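Local coordinates for protein HTH-type transcriptional regulator YgaV (Escherichia coli K12, PDB 3CUO) that regulates large-scale gene expression in response to sulfide as a DNA-binding repressor and activator, and represses many anaerobic respiratory genes when sulfide is absent, at residues 16-21 with 64-68; 23-29 with 58-62. All coordinates share one frame; numbering follows the deposited sequence.

Contact 1: residues 16-21 with 64-68; sequences ALLKAM and DEGLI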
ATOM      1  N   ALA A  16       6.233   3.999   3.332  1.00 42.55           N
ATOM      2  CA  ALA A  16       5.929   5.369   2.981  1.00 41.35           C
ATOM      3  C   ALA A  16       5.120   5.497   1.677  1.00 41.71           C
ATOM      4  O   ALA A  16       4.192   6.273   1.595  1.00 41.57           O
ATOM      5  CB  ALA A  16       7.248   6.158   2.813  1.00 43.04           C
ATOM      6  N   LEU A  17       5.526   4.763   0.647  1.00 41.41           N
ATOM      7  CA  LEU A  17       4.785   4.697  -0.577  1.00 40.80           C
ATOM      8  C   LEU A  17       3.361   4.171  -0.334  1.00 39.58           C
ATOM      9  O   LEU A  17       2.397   4.770  -0.774  1.00 36.82           O
ATOM     10  CB  LEU A  17       5.507   3.827  -1.554  1.00 41.07           C
ATOM     11  CG  LEU A  17       4.819   3.662  -2.902  1.00 43.44           C
ATOM     12  CD1 LEU A  17       5.137   4.851  -3.787  1.00 47.63           C
ATOM     13  CD2 LEU A  17       5.255   2.345  -3.531  1.00 45.48           C
ATOM     14  N   LEU A  18       3.210   3.064   0.397  1.00 39.10           N
ATOM     15  CA  LEU A  18       1.910   2.518   0.650  1.00 39.37           C
ATOM     16  C   LEU A  18       1.086   3.495   1.473  1.00 39.59           C
ATOM     17  O   LEU A  18      -0.099   3.720   1.243  1.00 40.05           O
ATOM     18  CB  LEU A  18       2.052   1.122   1.346  1.00 39.79           C
ATOM     19  CG  LEU A  18       2.682  -0.050   0.600  1.00 37.77           C
ATOM     20  CD1 LEU A  18       2.405  -1.302   1.433  1.00 42.50           C
ATOM     21  CD2 LEU A  18       2.172  -0.200  -0.849  1.00 43.22           C
ATOM     22  N   LYS A  19       1.713   4.135   2.425  1.00 42.21           N
ATOM     23  CA  LYS A  19       0.967   5.078   3.257  1.00 42.71           C
ATOM     24  C   LYS A  19       0.434   6.259   2.462  1.00 43.69           C
ATOM     25  O   LYS A  19      -0.719   6.671   2.674  1.00 43.74           O
ATOM     26  CB  LYS A  19       1.835   5.531   4.407  1.00 44.02           C
ATOM     27  CG  LYS A  19       1.166   6.565   5.314  1.00 47.21           C
ATOM     28  CD  LYS A  19       1.755   6.482   6.724  1.00 48.27           C
ATOM     29  CE  LYS A  19       1.776   7.862   7.431  1.00 53.58           C
ATOM     30  NZ  LYS A  19       1.299   7.772   8.894  1.00 56.50           N
ATOM     31  N   ALA A  20       1.243   6.785   1.512  1.00 42.67           N
ATOM     32  CA  ALA A  20       0.779   7.861   0.665  1.00 42.32           C
ATOM     33  C   ALA A  20      -0.382   7.501  -0.269  1.00 42.14           C
ATOM     34  O   ALA A  20      -1.114   8.376  -0.732  1.00 42.60           O
ATOM     35  CB  ALA A  20       1.999   8.460  -0.188  1.00 41.43           C
ATOM     36  N   MET A  21      -0.478   6.235  -0.644  1.00 42.12           N
ATOM     37  CA  MET A  21      -1.516   5.782  -1.517  1.00 40.94           C
ATOM     38  C   MET A  21      -2.737   5.303  -0.705  1.00 43.04           C
ATOM     39  O   MET A  21      -3.749   5.013  -1.293  1.00 44.38           O
ATOM     40  CB  MET A  21      -0.986   4.557  -2.329  1.00 41.68           C
ATOM     41  CG  MET A  21       0.257   4.845  -3.240  1.00 42.34           C
ATOM     42  SD  MET A  21       0.774   3.463  -4.369  1.00 34.91           S
ATOM     43  CE  MET A  21      -0.641   3.157  -5.349  1.00 36.97           C
ATOM     44  N   ASP A  64       4.639  16.001  -2.997  1.00 41.48           N
ATOM     45  CA  ASP A  64       5.644  15.995  -1.928  1.00 43.46           C
ATOM     46  C   ASP A  64       6.130  14.616  -1.550  1.00 43.17           C
ATOM     47  O   ASP A  64       7.250  14.482  -1.204  1.00 44.04           O
ATOM     48  CB  ASP A  64       5.118  16.586  -0.642  1.00 46.00           C
ATOM     49  CG  ASP A  64       4.996  18.057  -0.688  1.00 51.53           C
ATOM     50  OD1 ASP A  64       5.780  18.751  -1.393  1.00 63.09           O
ATOM     51  OD2 ASP A  64       4.100  18.526   0.051  1.00 62.70           O
ATOM     52  N   GLU A  65       5.291  13.609  -1.677  1.00 43.83           N
ATOM     53  CA  GLU A  65       5.679  12.239  -1.422  1.00 44.02           C
ATOM     54  C   GLU A  65       6.285  11.487  -2.638  1.00 43.21           C
ATOM     55  O   GLU A  65       6.687  10.308  -2.527  1.00 42.16           O
ATOM     56  CB  GLU A  65       4.438  11.490  -0.875  1.00 45.57           C
ATOM     57  CG  GLU A  65       4.238  11.698   0.597  1.00 51.72           C
ATOM     58  CD  GLU A  65       5.376  11.095   1.411  1.00 54.94           C
ATOM     59  OE1 GLU A  65       5.553   9.854   1.401  1.00 60.09           O
ATOM     60  OE2 GLU A  65       6.147  11.868   2.023  1.00 60.95           O
ATOM     61  N   GLY A  66       6.355  12.157  -3.791  1.00 40.51           N
ATOM     62  CA  GLY A  66       7.080  11.651  -4.948  1.00 39.18           C
ATOM     63  C   GLY A  66       6.237  10.864  -5.897  1.00 38.51           C
ATOM     64  O   GLY A  66       6.746  10.375  -6.879  1.00 38.64           O
ATOM     65  N   LEU A  67       4.924  10.783  -5.633  1.00 37.64           N
ATOM     66  CA  LEU A  67       4.023   9.977  -6.418  1.00 38.26           C
ATOM     67  C   LEU A  67       3.657  10.629  -7.755  1.00 38.58           C
ATOM     68  O   LEU A  67       3.452   9.944  -8.740  1.00 39.59           O
ATOM     69  CB  LEU A  67       2.679   9.733  -5.675  1.00 37.87           C
ATOM     70  CG  LEU A  67       2.688   9.010  -4.337  1.00 41.13           C
ATOM     71  CD1 LEU A  67       1.315   8.571  -4.135  1.00 38.77           C
ATOM     72  CD2 LEU A  67       3.667   7.907  -4.304  1.00 41.84           C
ATOM     73  N   ILE A  68       3.478  11.942  -7.739  1.00 38.53           N
ATOM     74  CA  ILE A  68       2.960  12.652  -8.918  1.00 38.17           C
ATOM     75  C   ILE A  68       3.833  13.867  -9.135  1.00 36.68           C
ATOM     76  O   ILE A  68       4.564  14.287  -8.246  1.00 37.81           O
ATOM     77  CB  ILE A  68       1.469  12.984  -8.782  1.00 37.11           C
ATOM     78  CG1 ILE A  68       1.205  13.965  -7.637  1.00 37.41           C
ATOM     79  CG2 ILE A  68       0.576  11.656  -8.682  1.00 34.99           C
ATOM     80  CD1 ILE A  68      -0.208  14.453  -7.590  1.00 37.77           C
TER
HETATM   81  O   HOH W   1       4.045   8.683   3.336  1.00 34.57           O

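Contact 2: residues 23-29 with 58-62; sequences HPKRLLI and HLARM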
ATOM      1  N   HIS A  23      -5.457   6.063   0.811  1.00 43.51           N
ATOM      2  CA  HIS A  23      -6.698   6.839   0.940  1.00 43.33           C
ATOM      3  C   HIS A  23      -7.506   6.519  -0.303  1.00 43.43           C
ATOM      4  O   HIS A  23      -6.917   6.378  -1.370  1.00 42.36           O
ATOM      5  CB  HIS A  23      -6.394   8.309   1.048  1.00 43.82           C
ATOM      6  CG  HIS A  23      -7.601   9.162   1.339  1.00 42.92           C
ATOM      7  ND1 HIS A  23      -8.629   9.352   0.434  1.00 43.05           N
ATOM      8  CD2 HIS A  23      -7.911   9.903   2.428  1.00 44.42           C
ATOM      9  CE1 HIS A  23      -9.553  10.113   0.981  1.00 43.71           C
ATOM     10  NE2 HIS A  23      -9.126  10.491   2.176  1.00 47.20           N
ATOM     11  N   PRO A  24      -8.823   6.217  -0.136  1.00 42.61           N
ATOM     12  CA  PRO A  24      -9.567   5.805  -1.301  1.00 42.81           C
ATOM     13  C   PRO A  24      -9.614   6.839  -2.441  1.00 41.27           C
ATOM     14  O   PRO A  24      -9.577   6.480  -3.610  1.00 41.70           O
ATOM     15  CB  PRO A  24     -11.008   5.555  -0.735  1.00 43.96           C
ATOM     16  CG  PRO A  24     -10.978   6.112   0.651  1.00 42.44           C
ATOM     17  CD  PRO A  24      -9.632   6.149   1.114  1.00 41.54           C
ATOM     18  N   LYS A  25      -9.754   8.100  -2.098  1.00 41.62           N
ATOM     19  CA  LYS A  25      -9.865   9.155  -3.086  1.00 41.23           C
ATOM     20  C   LYS A  25      -8.502   9.396  -3.764  1.00 40.76           C
ATOM     21  O   LYS A  25      -8.455   9.708  -4.944  1.00 40.51           O
ATOM     22  CB  LYS A  25     -10.388  10.431  -2.422  1.00 43.51           C
ATOM     23  CG  LYS A  25     -11.759  10.300  -1.759  1.00 44.54           C
ATOM     24  CD  LYS A  25     -12.811   9.905  -2.758  1.00 47.06           C
ATOM     25  CE  LYS A  25     -14.242   9.823  -2.124  1.00 50.00           C
ATOM     26  NZ  LYS A  25     -14.146   9.063  -0.865  1.00 56.32           N
ATOM     27  N   ARG A  26      -7.412   9.212  -3.018  1.00 40.61           N
ATOM     28  CA  ARG A  26      -6.083   9.204  -3.617  1.00 40.05           C
ATOM     29  C   ARG A  26      -5.926   8.051  -4.616  1.00 37.99           C
ATOM     30  O   ARG A  26      -5.364   8.230  -5.644  1.00 36.39           O
ATOM     31  CB  ARG A  26      -5.017   9.142  -2.560  1.00 41.12           C
ATOM     32  CG  ARG A  26      -4.953  10.316  -1.680  1.00 40.99           C
ATOM     33  CD  ARG A  26      -3.652  10.309  -0.930  1.00 42.10           C
ATOM     34  NE  ARG A  26      -3.579  11.498  -0.111  1.00 42.10           N
ATOM     35  CZ  ARG A  26      -2.552  11.826   0.659  1.00 43.54           C
ATOM     36  NH1 ARG A  26      -1.481  11.102   0.702  1.00 43.98           N
ATOM     37  NH2 ARG A  26      -2.594  12.924   1.377  1.00 44.46           N
ATOM     38  N   LEU A  27      -6.501   6.887  -4.358  1.00 38.06           N
ATOM     39  CA  LEU A  27      -6.460   5.818  -5.346  1.00 38.65           C
ATOM     40  C   LEU A  27      -7.236   6.148  -6.583  1.00 39.30           C
ATOM     41  O   LEU A  27      -6.784   5.835  -7.675  1.00 42.80           O
ATOM     42  CB  LEU A  27      -6.991   4.450  -4.803  1.00 37.73           C
ATOM     43  CG  LEU A  27      -6.094   3.752  -3.809  1.00 39.37           C
ATOM     44  CD1 LEU A  27      -6.813   2.462  -3.375  1.00 38.21           C
ATOM     45  CD2 LEU A  27      -4.623   3.448  -4.313  1.00 37.72           C
ATOM     46  N   LEU A  28      -8.409   6.732  -6.439  1.00 39.50           N
ATOM     47  CA  LEU A  28      -9.196   7.159  -7.636  1.00 39.65           C
ATOM     48  C   LEU A  28      -8.437   8.169  -8.441  1.00 38.89           C
ATOM     49  O   LEU A  28      -8.375   8.105  -9.674  1.00 41.63           O
ATOM     50  CB  LEU A  28     -10.535   7.766  -7.196  1.00 41.23           C
ATOM     51  CG  LEU A  28     -11.456   6.914  -6.352  1.00 43.34           C
ATOM     52  CD1 LEU A  28     -12.791   7.581  -6.091  1.00 45.98           C
ATOM     53  CD2 LEU A  28     -11.633   5.586  -7.097  1.00 45.40           C
ATOM     54  N   ILE A  29      -7.784   9.085  -7.749  1.00 38.94           N
ATOM     55  CA  ILE A  29      -6.923  10.122  -8.419  1.00 38.71           C
ATOM     56  C   ILE A  29      -5.842   9.471  -9.252  1.00 39.18           C
ATOM     57  O   ILE A  29      -5.644   9.810 -10.469  1.00 41.07           O
ATOM     58  CB  ILE A  29      -6.298  11.079  -7.408  1.00 38.36           C
ATOM     59  CG1 ILE A  29      -7.288  12.100  -6.880  1.00 38.19           C
ATOM     60  CG2 ILE A  29      -5.042  11.887  -7.993  1.00 35.61           C
ATOM     61  CD1 ILE A  29      -6.716  12.877  -5.613  1.00 39.99           C
ATOM     62  N   HIS A  58      -4.679  16.928  -1.293  1.00 39.75           N
ATOM     63  CA  HIS A  58      -4.238  15.555  -1.577  1.00 39.86           C
ATOM     64  C   HIS A  58      -3.144  15.611  -2.677  1.00 38.27           C
ATOM     65  O   HIS A  58      -2.086  15.043  -2.536  1.00 39.92           O
ATOM     66  CB  HIS A  58      -5.391  14.632  -2.036  1.00 40.15           C
ATOM     67  CG  HIS A  58      -6.333  14.180  -0.931  1.00 41.49           C
ATOM     68  ND1 HIS A  58      -6.017  13.193  -0.019  1.00 45.79           N
ATOM     69  CD2 HIS A  58      -7.609  14.525  -0.664  1.00 41.81           C
ATOM     70  CE1 HIS A  58      -7.044  12.970   0.785  1.00 42.41           C
ATOM     71  NE2 HIS A  58      -8.025  13.770   0.415  1.00 39.74           N
ATOM     72  N   LEU A  59      -3.403  16.304  -3.760  1.00 38.10           N
ATOM     73  CA  LEU A  59      -2.393  16.424  -4.837  1.00 38.92           C
ATOM     74  C   LEU A  59      -1.021  16.953  -4.394  1.00 38.41           C
ATOM     75  O   LEU A  59       0.000  16.407  -4.810  1.00 39.79           O
ATOM     76  CB  LEU A  59      -2.920  17.327  -5.943  1.00 37.12           C
ATOM     77  CG  LEU A  59      -4.048  16.629  -6.691  1.00 35.83           C
ATOM     78  CD1 LEU A  59      -4.931  17.656  -7.397  1.00 31.44           C
ATOM     79  CD2 LEU A  59      -3.512  15.529  -7.629  1.00 39.48           C
ATOM     80  N   ALA A  60      -1.020  18.028  -3.599  1.00 39.36           N
ATOM     81  CA  ALA A  60       0.209  18.653  -3.072  1.00 40.85           C
ATOM     82  C   ALA A  60       0.955  17.709  -2.200  1.00 40.70           C
ATOM     83  O   ALA A  60       2.177  17.529  -2.333  1.00 39.39           O
ATOM     84  CB  ALA A  60      -0.106  19.996  -2.303  1.00 40.73           C
ATOM     85  N   ARG A  61       0.210  16.986  -1.356  1.00 40.79           N
ATOM     86  CA  ARG A  61       0.840  15.998  -0.521  1.00 41.35           C
ATOM     87  C   ARG A  61       1.394  14.816  -1.329  1.00 39.80           C
ATOM     88  O   ARG A  61       2.483  14.380  -1.050  1.00 39.88           O
ATOM     89  CB  ARG A  61      -0.123  15.496   0.599  1.00 42.40           C
ATOM     90  CG  ARG A  61      -0.843  16.644   1.389  1.00 45.44           C
ATOM     91  CD  ARG A  61      -1.606  16.053   2.577  1.00 50.05           C
ATOM     92  NE  ARG A  61      -2.742  16.834   3.127  1.00 56.39           N
ATOM     93  CZ  ARG A  61      -4.036  16.433   3.141  1.00 58.58           C
ATOM     94  NH1 ARG A  61      -4.451  15.289   2.586  1.00 54.73           N
ATOM     95  NH2 ARG A  61      -4.957  17.235   3.683  1.00 61.14           N
ATOM     96  N   MET A  62       0.668  14.300  -2.313  1.00 38.29           N
ATOM     97  CA  MET A  62       1.205  13.212  -3.120  1.00 39.19           C
ATOM     98  C   MET A  62       2.434  13.636  -3.944  1.00 37.33           C
ATOM     99  O   MET A  62       3.333  12.849  -4.165  1.00 36.72           O
ATOM    100  CB  MET A  62       0.112  12.649  -4.027  1.00 39.30           C
ATOM    101  CG  MET A  62      -0.892  11.775  -3.275  1.00 42.05           C
ATOM    102  SD  MET A  62      -2.041  10.816  -4.303  1.00 45.76           S
ATOM    103  CE  MET A  62      -3.037  12.270  -4.589  1.00 20.66           C
TER

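Contact 1: residues 16-21 with 64-68
The first torsions of Leu-17 and Leu-67 turn their methyl ends toward each other. Leu-17 has CG anti to the backbone N (chi1 180°), whereas Leu-67 has CG beside the backbone N (chi1 -61°). The two side chains cross obliquely. CD1 of Leu-17 lies 3.4 Å from CD2 of Leu-67, which is tighter than usual for two carbons. The other branch of Leu-67 reaches Ala-20 and Met-21. There its CD1 sits 4.0 Å from CB of Ala-20 and is equally close to CG of Met-21. Leu-67 thus divides its two methyl groups between three residues of the helix. Ala-20 CB also faces the aliphatic base of Glu-65, with 3.9 Å between the two CB atoms. The bend at chi2 of Glu-65 (-65°) brings OE1 back toward helix 11-21. No direct hydrogen bond joins the segments. Instead one water bridges them, donating to Glu-65 OE1 at 2.7 Å and to Ala-16 O at 3.0 Å. Ala-16 O also accepts from Ala-20 N, so this carbonyl receives both a helix bond and a water bond. Around the leucine pair, Leu-17 also packs on Ile-89 and Leu-67 on Val-86, both of helix 84-97. Leu-17 touches Tyr-97 of the second subunit as well. Just before Leu-67, Gly-66 has positive phi and closes helix 52-64 in a Schellman motif. The arrangement joins helix 11-21 to the turn between the predicted recognition helix and strand 68-72, in the winged helix-turn-helix fold of the ArsR family.

Contact 2: residues 23-29 with 58-62
Arg-26 and His-58 form the one hydrogen bond between the two segments. Arg-26 NE donates to His-58 ND1 over 3.0 Å, and the bond is nearly straight at 173°. The bond lies in the ring plane and in the guanidinium plane, yet the two planes stand 89° apart. Arg-26 NH1 is held separately by Ala-20 O. A leucine in place of Arg-26 would remove the guanidinium and would probably leave His-58 ND1 and Ala-20 O without their donor. Among the aromatic contacts, His-58 turns its edge to the face of His-23 in a T-shaped stack, with centroids 4.5 Å apart. His-58 CE1 stands over the centre of the His-23 ring. The His-23 ring is also fixed from its own helix: ND1 accepts from Lys-25 N at 3.0 Å, an N-cap bond that holds the start of helix 24-33. Like charges meet at Arg-26 NH2 and Arg-61 NH1, 3.2 Å apart. Both are donors, so no bond forms, and the approach is probably unfavourable. The apolar contacts involve Met-62, Ile-29 and Leu-59, all buried. Met-62 SD rests 3.8 Å from CD of Arg-26, along the aliphatic part of that chain. The bend at chi3 of Met-62 carries its CE toward Ile-29, to 3.9 Å from Ile-29 CD1. Ile-29 CG2 meets Leu-59 CD2 at 4.0 Å. The short helical segments cross at -78°. The contact sets helix 24-33 against helix 52-64, the second helix of the predicted helix-turn-helix motif, within the ArsR-type DNA-binding domain.

Overall arrangement
Both contacts lie near the centre of the chain, with centres about 9 Å apart. Both involve the predicted recognition helix, 52-64, or the turn after it: contact 2 uses the last turns of the helix, and contact 1 the turn that follows. Their other sides differ, being helix 11-21 in contact 1 and helix 24-33 in contact 2. Contact 1 is the more buried and is mostly aliphatic, with a water bridge beside the exposed Glu-65. Contact 2 is only partly buried and joins an apolar floor to a polar group of histidines and arginines. A probable hydrogen bond from Leu-67 N to Met-62 O links the two contacts. Both also touch the second subunit.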